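Local coordinates for protein CD180 antigen (Mus musculus, PDB 3T6Q) that may cooperate with MD-1 and TLR4 in the innate immune response of B-cells to bacterial lipopolysaccharide and leads to NF-kappa-B activation, at residues 314-319 against 330-335; 435-438 against 443-446; 144-149 against 156-161. One frame throughout, in Å; residues are numbered along the deposited sequence. Where two conformers were deposited one is given.

Contact 1 of 3, residues 314-319 against 330-335; sequences ENLCQI and LSIKGN. With MAN (alpha-D-mannopyranose), chain E.
The backbones of 314-319 and 330-335 stand well apart, coming closest at Leu316 and Ile332, whose CA atoms are 9.2 Å from each other, and side chains fill the distance between them. Ile332 supplies the central methyl. Its CG1 lies opposite the carbonyl carbon (chi1 -50°) and the chain continues extended, a conformation that carries CD1 to Leu316 CD2 at 3.5 Å, where the two side chains meet aslant. Ile319 comes from the short 3-10 segment 317-319 and meets its partners tip to tip: its CD1 is 4.0 Å from Leu330 CD2 and 4.1 Å from Ile332 CD1. Leu330 and Ile332 occupy the alternating inward positions of the leucine-rich repeat, and Asn335 its consensus asparagine, with ND2 bonded to the carbonyls of Phe313 and Lys337. The loop of one repeat is thereby packed against the strand of the next. Gln318 OE1 holds the start of segment 314-319, accepting from Glu314 N at 2.8 Å, nearly in line with its C=O, and from Asn315 N at 2.9 Å, which sits above the carbonyl plane. On the far side of the strand segment, Gly334 CA lies 3.3 Å from O3 of a mannose of an N-linked glycan.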
ATOM      1  N   GLU A 314      17.616 -33.165 -24.757  0.50 18.20           N
ATOM      2  CA  GLU A 314      18.121 -33.332 -26.127  0.50 20.44           C
ATOM      3  C   GLU A 314      17.352 -34.417 -26.849  0.50 18.46           C
ATOM      4  O   GLU A 314      17.176 -34.372 -28.062  0.50 17.25           O
ATOM      5  CB  GLU A 314      19.605 -33.710 -26.104  0.50 21.00           C
ATOM      6  CG  GLU A 314      20.470 -32.563 -25.600  0.50 26.77           C
ATOM      7  CD  GLU A 314      21.848 -33.026 -25.151  0.50 32.12           C
ATOM      8  OE1 GLU A 314      22.337 -34.068 -25.655  0.50 33.92           O
ATOM      9  OE2 GLU A 314      22.435 -32.338 -24.283  0.50 36.77           O
ATOM     10  N   ASN A 315      16.914 -35.410 -26.093  0.50 17.81           N
ATOM     11  CA  ASN A 315      16.287 -36.592 -26.676  0.50 18.17           C
ATOM     12  C   ASN A 315      15.075 -36.938 -25.801  0.50 18.67           C
ATOM     13  O   ASN A 315      15.078 -36.666 -24.601  0.50 18.12           O
ATOM     14  CB  ASN A 315      17.334 -37.744 -26.727  0.50 18.29           C
ATOM     15  CG  ASN A 315      16.930 -38.903 -27.635  0.50 18.06           C
ATOM     16  OD1 ASN A 315      17.673 -39.275 -28.549  0.50 20.53           O
ATOM     17  ND2 ASN A 315      15.774 -39.486 -27.383  0.50 15.86           N
ATOM     18  N   LEU A 316      14.046 -37.518 -26.409  1.00 17.66           N
ATOM     19  CA  LEU A 316      12.880 -38.006 -25.671  1.00 21.25           C
ATOM     20  C   LEU A 316      13.215 -39.186 -24.750  1.00 20.22           C
ATOM     21  O   LEU A 316      12.606 -39.331 -23.698  1.00 22.35           O
ATOM     22  CB  LEU A 316      11.765 -38.447 -26.609  1.00 21.00           C
ATOM     23  CG  LEU A 316      10.313 -37.960 -26.463  1.00 29.96           C
ATOM     24  CD1 LEU A 316       9.368 -38.947 -27.124  1.00 22.33           C
ATOM     25  CD2 LEU A 316       9.820 -37.538 -25.087  1.00 24.98           C
ATOM     26  N   CYS A 317      14.195 -39.993 -25.120  1.00 20.18           N
ATOM     27  CA  CYS A 317      14.634 -41.091 -24.250  1.00 21.16           C
ATOM     28  C   CYS A 317      15.208 -40.613 -22.874  1.00 22.15           C
ATOM     29  O   CYS A 317      15.177 -41.353 -21.919  1.00 21.96           O
ATOM     30  CB  CYS A 317      15.595 -42.027 -24.975  1.00 28.14           C
ATOM     31  SG  CYS A 317      14.775 -43.336 -25.956  1.00 38.15           S
ATOM     32  N   GLN A 318      15.587 -39.348 -22.767  1.00 19.41           N
ATOM     33  CA  GLN A 318      16.119 -38.780 -21.526  1.00 17.77           C
ATOM     34  C   GLN A 318      15.045 -38.474 -20.455  1.00 22.30           C
ATOM     35  O   GLN A 318      15.402 -38.098 -19.332  1.00 22.88           O
ATOM     36  CB  GLN A 318      16.920 -37.501 -21.816  1.00 18.28           C
ATOM     37  CG  GLN A 318      18.272 -37.712 -22.529  1.00 21.40           C
ATOM     38  CD  GLN A 318      18.931 -36.401 -22.918  1.00 25.14           C
ATOM     39  OE1 GLN A 318      18.294 -35.517 -23.490  1.00 23.20           O
ATOM     40  NE2 GLN A 318      20.218 -36.270 -22.623  1.00 25.49           N
ATOM     41  N   ILE A 319      13.754 -38.608 -20.790  1.00 19.54           N
ATOM     42  CA  ILE A 319      12.726 -38.480 -19.763  1.00 22.37           C
ATOM     43  C   ILE A 319      12.598 -39.787 -18.971  1.00 22.51           C
ATOM     44  O   ILE A 319      11.966 -39.786 -17.909  1.00 21.75           O
ATOM     45  CB  ILE A 319      11.350 -37.962 -20.281  1.00 20.15           C
ATOM     46  CG1 ILE A 319      10.563 -39.061 -21.046  1.00 20.66           C
ATOM     47  CG2 ILE A 319      11.554 -36.711 -21.151  1.00 18.67           C
ATOM     48  CD1 ILE A 319       9.046 -38.829 -21.114  1.00 19.29           C
ATOM     49  N   LEU A 330       0.781 -36.715 -21.191  1.00 17.67           N
ATOM     50  CA  LEU A 330       2.187 -36.273 -21.168  1.00 18.09           C
ATOM     51  C   LEU A 330       2.332 -35.042 -22.065  1.00 18.07           C
ATOM     52  O   LEU A 330       2.001 -35.108 -23.240  1.00 17.21           O
ATOM     53  CB  LEU A 330       3.111 -37.392 -21.705  1.00 17.62           C
ATOM     54  CG  LEU A 330       4.614 -36.983 -21.840  1.00 20.23           C
ATOM     55  CD1 LEU A 330       5.219 -36.630 -20.471  1.00 19.19           C
ATOM     56  CD2 LEU A 330       5.390 -38.129 -22.461  1.00 21.87           C
ATOM     57  N   SER A 331       2.809 -33.930 -21.484  1.00 18.14           N
ATOM     58  CA  SER A 331       3.067 -32.690 -22.204  1.00 19.01           C
ATOM     59  C   SER A 331       4.514 -32.338 -22.124  1.00 18.03           C
ATOM     60  O   SER A 331       5.075 -32.257 -21.021  1.00 17.19           O
ATOM     61  CB  SER A 331       2.288 -31.543 -21.555  1.00 18.29           C
ATOM     62  OG  SER A 331       0.927 -31.824 -21.717  1.00 24.37           O
ATOM     63  N   ILE A 332       5.151 -32.195 -23.277  1.00 15.04           N
ATOM     64  CA  ILE A 332       6.546 -31.779 -23.287  1.00 19.71           C
ATOM     65  C   ILE A 332       6.622 -30.813 -24.447  1.00 18.90           C
ATOM     66  O   ILE A 332       7.127 -31.135 -25.499  1.00 21.03           O
ATOM     67  CB  ILE A 332       7.534 -32.945 -23.526  1.00 20.77           C
ATOM     68  CG1 ILE A 332       7.245 -34.110 -22.600  1.00 25.20           C
ATOM     69  CG2 ILE A 332       8.971 -32.460 -23.276  1.00 19.18           C
ATOM     70  CD1 ILE A 332       8.032 -35.361 -22.949  1.00 28.78           C
ATOM     71  N   LYS A 333       6.083 -29.640 -24.258  1.00 18.05           N
ATOM     72  CA  LYS A 333       6.072 -28.676 -25.374  1.00 20.93           C
ATOM     73  C   LYS A 333       6.989 -27.502 -25.068  1.00 18.23           C
ATOM     74  O   LYS A 333       7.333 -27.272 -23.897  1.00 19.12           O
ATOM     75  CB  LYS A 333       4.646 -28.187 -25.625  1.00 22.72           C
ATOM     76  CG  LYS A 333       4.273 -26.993 -24.764  1.00 22.98           C
ATOM     77  CD  LYS A 333       3.139 -26.185 -25.418  1.00 26.81           C
ATOM     78  CE  LYS A 333       2.735 -25.013 -24.545  1.00 26.55           C
ATOM     79  NZ  LYS A 333       2.142 -25.549 -23.278  1.00 28.80           N
ATOM     80  N   GLY A 334       7.416 -26.772 -26.101  1.00 15.92           N
ATOM     81  CA  GLY A 334       8.335 -25.632 -25.889  1.00 15.53           C
ATOM     82  C   GLY A 334       9.702 -25.978 -25.306  1.00 16.76           C
ATOM     83  O   GLY A 334      10.285 -25.140 -24.602  1.00 15.71           O
ATOM     84  N   ASN A 335      10.169 -27.216 -25.502  1.00 15.57           N
ATOM     85  CA  ASN A 335      11.560 -27.600 -25.134  1.00 16.04           C
ATOM     86  C   ASN A 335      12.558 -26.597 -25.731  1.00 18.08           C
ATOM     87  O   ASN A 335      12.385 -26.179 -26.885  1.00 16.05           O
ATOM     88  CB  ASN A 335      11.885 -28.971 -25.720  1.00 15.71           C
ATOM     89  CG  ASN A 335      13.065 -29.631 -25.041  1.00 17.87           C
ATOM     90  OD1 ASN A 335      12.959 -30.092 -23.919  1.00 16.21           O
ATOM     91  ND2 ASN A 335      14.183 -29.721 -25.749  1.00 16.47           N
TER
HETATM   92  C1  MAN E   8       6.629 -19.275 -27.292  1.00 18.30           C
HETATM   93  C2  MAN E   8       7.809 -20.240 -27.206  1.00 19.29           C
HETATM   94  C3  MAN E   8       7.320 -21.712 -27.193  1.00 18.78           C
HETATM   95  C4  MAN E   8       6.263 -21.876 -26.075  1.00 17.80           C
HETATM   96  C5  MAN E   8       5.128 -20.830 -26.229  1.00 18.81           C
HETATM   97  C6  MAN E   8       4.067 -20.904 -25.134  1.00 19.28           C
HETATM   98  O2  MAN E   8       8.418 -19.960 -25.985  1.00 20.40           O
HETATM   99  O3  MAN E   8       8.427 -22.547 -26.942  1.00 19.25           O
HETATM  100  O4  MAN E   8       5.731 -23.197 -26.062  1.00 19.50           O
HETATM  101  O5  MAN E   8       5.651 -19.499 -26.255  1.00 18.54           O
HETATM  102  O6  MAN E   8       4.699 -20.575 -23.866  1.00 20.03           O

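Contact 2 of 3, residues 435-438 against 443-446; sequences SLLD and QLFD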
ATOM      1  N   SER A 435       0.570 -26.373 -43.103  1.00 20.62           N
ATOM      2  CA  SER A 435       1.435 -27.545 -43.236  1.00 20.33           C
ATOM      3  C   SER A 435       2.028 -27.580 -44.674  1.00 23.06           C
ATOM      4  O   SER A 435       2.930 -28.348 -44.974  1.00 21.87           O
ATOM      5  CB  SER A 435       0.637 -28.830 -42.939  1.00 21.89           C
ATOM      6  OG  SER A 435       0.336 -28.926 -41.529  1.00 22.48           O
ATOM      7  N   LEU A 436       1.454 -26.757 -45.554  1.00 28.20           N
ATOM      8  CA  LEU A 436       1.906 -26.568 -46.945  1.00 30.55           C
ATOM      9  C   LEU A 436       1.795 -27.837 -47.764  1.00 33.02           C
ATOM     10  O   LEU A 436       2.712 -28.164 -48.496  1.00 31.53           O
ATOM     11  CB  LEU A 436       3.337 -25.990 -47.027  1.00 31.09           C
ATOM     12  CG  LEU A 436       3.619 -24.737 -46.207  1.00 36.20           C
ATOM     13  CD1 LEU A 436       5.020 -24.183 -46.467  1.00 33.19           C
ATOM     14  CD2 LEU A 436       2.545 -23.676 -46.418  1.00 37.65           C
ATOM     15  N   LEU A 437       0.681 -28.560 -47.617  1.00 30.04           N
ATOM     16  CA  LEU A 437       0.425 -29.779 -48.388  1.00 30.46           C
ATOM     17  C   LEU A 437      -0.229 -29.394 -49.702  1.00 28.81           C
ATOM     18  O   LEU A 437      -0.836 -28.336 -49.804  1.00 29.90           O
ATOM     19  CB  LEU A 437      -0.534 -30.714 -47.643  1.00 28.83           C
ATOM     20  CG  LEU A 437       0.061 -31.407 -46.425  1.00 29.01           C
ATOM     21  CD1 LEU A 437      -1.114 -31.881 -45.597  1.00 24.48           C
ATOM     22  CD2 LEU A 437       0.955 -32.564 -46.830  1.00 26.38           C
ATOM     23  N   ASP A 438      -0.119 -30.279 -50.688  1.00 36.37           N
ATOM     24  CA  ASP A 438      -0.807 -30.087 -51.963  1.00 34.08           C
ATOM     25  C   ASP A 438      -2.153 -30.806 -51.828  1.00 25.91           C
ATOM     26  O   ASP A 438      -2.241 -32.038 -51.797  1.00 29.90           O
ATOM     27  CB  ASP A 438       0.015 -30.673 -53.098  1.00 39.64           C
ATOM     28  CG  ASP A 438      -0.726 -30.673 -54.440  1.00 40.45           C
ATOM     29  OD1 ASP A 438      -0.179 -31.258 -55.385  1.00 54.24           O
ATOM     30  OD2 ASP A 438      -1.831 -30.106 -54.570  1.00 36.71           O
ATOM     31  N   GLN A 443      -5.297 -39.185 -53.078  1.00 23.76           N
ATOM     32  CA  GLN A 443      -5.028 -40.201 -52.028  1.00 26.84           C
ATOM     33  C   GLN A 443      -4.637 -39.586 -50.668  1.00 23.81           C
ATOM     34  O   GLN A 443      -4.554 -40.287 -49.652  1.00 24.22           O
ATOM     35  CB  GLN A 443      -3.883 -41.135 -52.490  1.00 29.72           C
ATOM     36  CG  GLN A 443      -4.129 -41.858 -53.825  1.00 35.13           C
ATOM     37  CD  GLN A 443      -3.619 -41.109 -55.075  1.00 40.54           C
ATOM     38  OE1 GLN A 443      -3.573 -41.689 -56.158  1.00 53.98           O
ATOM     39  NE2 GLN A 443      -3.255 -39.830 -54.938  1.00 32.17           N
ATOM     40  N   LEU A 444      -4.421 -38.284 -50.642  1.00 20.78           N
ATOM     41  CA  LEU A 444      -3.837 -37.660 -49.419  1.00 22.05           C
ATOM     42  C   LEU A 444      -4.607 -37.983 -48.145  1.00 22.57           C
ATOM     43  O   LEU A 444      -3.993 -38.296 -47.100  1.00 21.08           O
ATOM     44  CB  LEU A 444      -3.633 -36.146 -49.602  1.00 22.04           C
ATOM     45  CG  LEU A 444      -3.156 -35.341 -48.375  1.00 22.17           C
ATOM     46  CD1 LEU A 444      -1.751 -35.813 -48.068  1.00 18.48           C
ATOM     47  CD2 LEU A 444      -3.184 -33.851 -48.701  1.00 21.37           C
ATOM     48  N   PHE A 445      -5.944 -37.963 -48.247  1.00 20.07           N
ATOM     49  CA  PHE A 445      -6.820 -38.158 -47.093  1.00 22.24           C
ATOM     50  C   PHE A 445      -7.539 -39.482 -47.023  1.00 20.79           C
ATOM     51  O   PHE A 445      -8.518 -39.610 -46.272  1.00 21.81           O
ATOM     52  CB  PHE A 445      -7.820 -36.998 -46.927  1.00 19.68           C
ATOM     53  CG  PHE A 445      -7.129 -35.667 -46.631  1.00 20.66           C
ATOM     54  CD1 PHE A 445      -6.246 -35.555 -45.545  1.00 25.02           C
ATOM     55  CD2 PHE A 445      -7.324 -34.575 -47.446  1.00 21.58           C
ATOM     56  CE1 PHE A 445      -5.603 -34.344 -45.291  1.00 23.95           C
ATOM     57  CE2 PHE A 445      -6.716 -33.354 -47.180  1.00 27.40           C
ATOM     58  CZ  PHE A 445      -5.831 -33.240 -46.123  1.00 26.20           C
ATOM     59  N   ASP A 446      -7.050 -40.461 -47.757  1.00 22.84           N
ATOM     60  CA  ASP A 446      -7.601 -41.810 -47.645  1.00 27.50           C
ATOM     61  C   ASP A 446      -7.465 -42.339 -46.225  1.00 25.97           C
ATOM     62  O   ASP A 446      -6.436 -42.135 -45.564  1.00 27.20           O
ATOM     63  CB  ASP A 446      -6.874 -42.788 -48.576  1.00 29.53           C
ATOM     64  CG  ASP A 446      -7.241 -42.615 -50.054  1.00 32.92           C
ATOM     65  OD1 ASP A 446      -8.284 -42.032 -50.375  1.00 36.67           O
ATOM     66  OD2 ASP A 446      -6.462 -43.085 -50.907  1.00 33.16           O
TER
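Leu437 and Leu444 make the apolar part of this contact, Leu437 CD1 lying 4.2 Å from Leu444 CD2 inside one turn of the leucine-rich-repeat solenoid. Leu437 holds the inward position two residues after Ser435, which stands where the repeat consensus has its asparagine. Leu444 comes from farther along the same loop. Its CG is anti to the backbone N (chi1 175°), which sends the branched end across the interior, and the same CD2 also touches Asp438 O at 3.7 Å. Behind it, Leu444 CG sits over the centre of the Phe445 ring, 3.9 Å above its plane, a packing of sequence neighbours that backs the leucine from its own segment.

The polar interactions run within each segment or to adjacent parts of the chain. Residues 443-446 form a type I beta turn, closed by Asp446 N to Gln443 O at 3.1 Å, and Gln443 O also accepts from Ser419 OG. On the other segment, Leu437 N donates to Asn459 OD1 of the following repeat, Ser435 OG bonds to Thr410 O of the preceding one, and Asp438 OD2 pairs with Ser440 OG.

Since methyl groups and a carbonyl oxygen make up the whole meeting of the two segments, what joins them is dispersion and burial of apolar surface, while their hydrogen bonds, made within the 443-446 turn or to other parts of the chain, are consistent with holding the backbone that presents the leucines.

Contact 3 of 3, residues 144-149 against 156-161; sequences IKLPKG and KVLDFQ
One face of the Phe160 ring is covered by Ile144, whose CG2 sits 4.0 Å above the plane and offset toward the rim. Along that side Ile144 CB is 3.8 Å from Phe160 CE2. On the same side, above the CZ end of the ring, the backbone of Ile144 comes down, with its CA 3.7 Å and its carbonyl O 3.8 Å from Phe160 CZ. The two side chains cross at about a right angle: CG2 lies over the rim of the face and CB just beyond it, while the CG1 branch, held between the backbone N and the carbonyl carbon (chi1 71°), leads off in another direction. Phe160 CG is itself anti to the carbonyl carbon (chi1 -66°), which turns the ring into the interior toward 144-149.

Beside this pair Leu146 and Leu158 reach toward each other tip to tip, Leu146 CD2 lying 4.1 Å from Leu158 CD1. Leu158 and Phe160 are alternate inward residues of the strand portion of a leucine-rich repeat, whereas Asp159 between them points the other way. Its OD1 accepts from Gln161 N at 3.0 Å, an Asx turn where the strand ends.

The Phe160 carbonyl receives bonds from Asn163 ND2 and Asn189 ND2, a link to the next repeat that belongs to the asparagine ladder of this fold. Strand 157-159 runs parallel between 133-135 and 182-185: Leu158 packs on Leu134 and Leu184, and Phe160 also reaches Leu184. From the loop side, Ile144 rests against Asp172 and Met173 of helix 170-174.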
ATOM      1  N   ILE A 144      -4.777 -13.835   7.290  1.00 22.54           N
ATOM      2  CA  ILE A 144      -5.958 -14.342   6.561  1.00 23.19           C
ATOM      3  C   ILE A 144      -7.251 -14.422   7.433  1.00 23.80           C
ATOM      4  O   ILE A 144      -8.350 -14.655   6.906  1.00 26.98           O
ATOM      5  CB  ILE A 144      -5.650 -15.713   5.884  1.00 23.26           C
ATOM      6  CG1 ILE A 144      -5.526 -16.824   6.905  1.00 25.48           C
ATOM      7  CG2 ILE A 144      -4.290 -15.676   5.171  1.00 25.89           C
ATOM      8  CD1 ILE A 144      -5.637 -18.202   6.290  1.00 27.06           C
ATOM      9  N   LYS A 145      -7.118 -14.212   8.739  1.00 27.71           N
ATOM     10  CA  LYS A 145      -8.236 -14.437   9.681  1.00 28.66           C
ATOM     11  C   LYS A 145      -9.465 -13.651   9.265  1.00 29.85           C
ATOM     12  O   LYS A 145      -9.397 -12.448   9.020  1.00 32.90           O
ATOM     13  CB  LYS A 145      -7.830 -14.120  11.117  1.00 29.99           C
ATOM     14  CG  LYS A 145      -8.962 -14.432  12.113  1.00 39.78           C
ATOM     15  CD  LYS A 145      -8.477 -14.956  13.459  1.00 46.42           C
ATOM     16  CE  LYS A 145      -7.346 -14.137  14.048  1.00 48.12           C
ATOM     17  NZ  LYS A 145      -7.857 -12.892  14.674  1.00 61.49           N
ATOM     18  N   LEU A 146     -10.581 -14.345   9.121  1.00 26.91           N
ATOM     19  CA  LEU A 146     -11.836 -13.700   8.781  1.00 30.84           C
ATOM     20  C   LEU A 146     -12.440 -13.113  10.069  1.00 37.91           C
ATOM     21  O   LEU A 146     -12.252 -13.694  11.150  1.00 36.81           O
ATOM     22  CB  LEU A 146     -12.772 -14.683   8.084  1.00 30.42           C
ATOM     23  CG  LEU A 146     -12.217 -15.172   6.735  1.00 30.45           C
ATOM     24  CD1 LEU A 146     -13.130 -16.233   6.158  1.00 28.68           C
ATOM     25  CD2 LEU A 146     -12.068 -14.024   5.728  1.00 30.87           C
ATOM     26  N   PRO A 147     -13.113 -11.941   9.965  1.00 44.45           N
ATOM     27  CA  PRO A 147     -13.635 -11.275  11.160  1.00 51.90           C
ATOM     28  C   PRO A 147     -14.844 -12.020  11.757  1.00 41.55           C
ATOM     29  O   PRO A 147     -15.541 -12.735  11.038  1.00 35.87           O
ATOM     30  CB  PRO A 147     -14.066  -9.901  10.619  1.00 55.14           C
ATOM     31  CG  PRO A 147     -14.530 -10.202   9.227  1.00 49.56           C
ATOM     32  CD  PRO A 147     -13.527 -11.229   8.734  1.00 46.24           C
ATOM     33  N   LYS A 148     -15.072 -11.853  13.062  1.00 48.71           N
ATOM     34  CA  LYS A 148     -16.198 -12.487  13.756  1.00 54.12           C
ATOM     35  C   LYS A 148     -17.520 -12.134  13.067  1.00 46.13           C
ATOM     36  O   LYS A 148     -17.784 -10.957  12.776  1.00 50.10           O
ATOM     37  CB  LYS A 148     -16.253 -12.073  15.242  1.00 66.38           C
ATOM     38  CG  LYS A 148     -14.905 -11.963  15.961  1.00 78.62           C
ATOM     39  CD  LYS A 148     -14.408 -10.517  16.067  1.00 80.71           C
ATOM     40  CE  LYS A 148     -13.371 -10.168  14.999  1.00 73.77           C
ATOM     41  NZ  LYS A 148     -12.007 -10.656  15.358  1.00 72.40           N
ATOM     42  N   GLY A 149     -18.326 -13.155  12.787  1.00 55.63           N
ATOM     43  CA  GLY A 149     -19.637 -12.949  12.186  1.00 61.25           C
ATOM     44  C   GLY A 149     -19.607 -12.531  10.725  1.00 72.56           C
ATOM     45  O   GLY A 149     -20.448 -11.742  10.268  1.00 70.39           O
ATOM     46  N   LYS A 156     -16.255 -19.682  -1.671  1.00 25.06           N
ATOM     47  CA  LYS A 156     -15.469 -20.627  -2.490  1.00 26.58           C
ATOM     48  C   LYS A 156     -14.084 -20.085  -2.937  1.00 30.24           C
ATOM     49  O   LYS A 156     -13.181 -20.896  -3.235  1.00 27.52           O
ATOM     50  CB  LYS A 156     -16.233 -21.050  -3.727  1.00 25.92           C
ATOM     51  CG  LYS A 156     -17.586 -21.711  -3.474  1.00 30.19           C
ATOM     52  CD  LYS A 156     -17.469 -22.903  -2.512  1.00 27.72           C
ATOM     53  CE  LYS A 156     -18.862 -23.480  -2.189  1.00 32.91           C
ATOM     54  NZ  LYS A 156     -18.753 -24.520  -1.123  1.00 35.38           N
ATOM     55  N   VAL A 157     -13.929 -18.746  -3.005  1.00 22.13           N
ATOM     56  CA  VAL A 157     -12.616 -18.094  -3.388  1.00 20.02           C
ATOM     57  C   VAL A 157     -12.217 -17.029  -2.382  1.00 21.55           C
ATOM     58  O   VAL A 157     -12.969 -16.074  -2.123  1.00 20.34           O
ATOM     59  CB  VAL A 157     -12.669 -17.500  -4.807  1.00 21.41           C
ATOM     60  CG1 VAL A 157     -11.379 -16.762  -5.162  1.00 23.68           C
ATOM     61  CG2 VAL A 157     -12.886 -18.630  -5.826  1.00 24.43           C
ATOM     62  N   LEU A 158     -11.053 -17.195  -1.771  1.00 19.84           N
ATOM     63  CA  LEU A 158     -10.527 -16.184  -0.910  1.00 21.79           C
ATOM     64  C   LEU A 158      -9.130 -15.882  -1.465  1.00 21.04           C
ATOM     65  O   LEU A 158      -8.250 -16.726  -1.388  1.00 19.79           O
ATOM     66  CB  LEU A 158     -10.376 -16.717   0.503  1.00 23.42           C
ATOM     67  CG  LEU A 158     -10.768 -15.918   1.741  1.00 34.04           C
ATOM     68  CD1 LEU A 158     -10.053 -16.383   3.016  1.00 30.25           C
ATOM     69  CD2 LEU A 158     -10.802 -14.386   1.606  1.00 25.89           C
ATOM     70  N   ASP A 159      -8.927 -14.680  -1.985  1.00 20.78           N
ATOM     71  CA  ASP A 159      -7.714 -14.373  -2.724  1.00 17.31           C
ATOM     72  C   ASP A 159      -6.914 -13.249  -2.068  1.00 18.88           C
ATOM     73  O   ASP A 159      -7.394 -12.110  -1.969  1.00 17.66           O
ATOM     74  CB  ASP A 159      -8.123 -14.025  -4.154  1.00 18.50           C
ATOM     75  CG  ASP A 159      -6.928 -13.935  -5.118  1.00 19.41           C
ATOM     76  OD1 ASP A 159      -5.937 -13.226  -4.822  1.00 20.87           O
ATOM     77  OD2 ASP A 159      -6.978 -14.591  -6.192  1.00 19.38           O
ATOM     78  N   PHE A 160      -5.695 -13.572  -1.636  1.00 16.97           N
ATOM     79  CA  PHE A 160      -4.814 -12.625  -0.982  1.00 18.36           C
ATOM     80  C   PHE A 160      -3.522 -12.402  -1.786  1.00 18.76           C
ATOM     81  O   PHE A 160      -2.499 -12.063  -1.208  1.00 18.37           O
ATOM     82  CB  PHE A 160      -4.430 -13.111   0.411  1.00 19.57           C
ATOM     83  CG  PHE A 160      -5.564 -13.182   1.417  1.00 22.04           C
ATOM     84  CD1 PHE A 160      -5.943 -12.055   2.170  1.00 21.40           C
ATOM     85  CD2 PHE A 160      -6.190 -14.407   1.693  1.00 23.47           C
ATOM     86  CE1 PHE A 160      -6.959 -12.150   3.140  1.00 24.66           C
ATOM     87  CE2 PHE A 160      -7.205 -14.502   2.654  1.00 23.53           C
ATOM     88  CZ  PHE A 160      -7.581 -13.381   3.391  1.00 22.53           C
ATOM     89  N   GLN A 161      -3.565 -12.589  -3.105  1.00 18.22           N
ATOM     90  CA  GLN A 161      -2.342 -12.485  -3.931  1.00 20.52           C
ATOM     91  C   GLN A 161      -1.587 -11.169  -3.638  1.00 18.98           C
ATOM     92  O   GLN A 161      -2.202 -10.123  -3.590  1.00 20.47           O
ATOM     93  CB  GLN A 161      -2.718 -12.528  -5.417  1.00 19.88           C
ATOM     94  CG  GLN A 161      -1.506 -12.267  -6.320  1.00 24.58           C
ATOM     95  CD  GLN A 161      -1.659 -12.725  -7.764  1.00 30.92           C
ATOM     96  OE1 GLN A 161      -0.978 -12.201  -8.657  1.00 37.57           O
ATOM     97  NE2 GLN A 161      -2.486 -13.725  -7.996  1.00 27.15           N
TER

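In the fold
All three contacts lie in the apolar interior of the leucine-rich-repeat solenoid, at separate points along its arc: the centres of contacts 2 and 3 are about 56 Å apart, on opposite sides of the chain's centre, and none touches another. Contacts 1 and 3 are alike in joining the loop of one repeat to the strand segment of the next. Contact 2 instead stays within a single repeat and involves loop residues alone. Their chemistry differs too: contact 1 is aliphatic throughout, contact 3 adds an aromatic face, and contact 2 brings a backbone carbonyl against a methyl. Contact 1 also borders a glycan, at the loop that follows its strand.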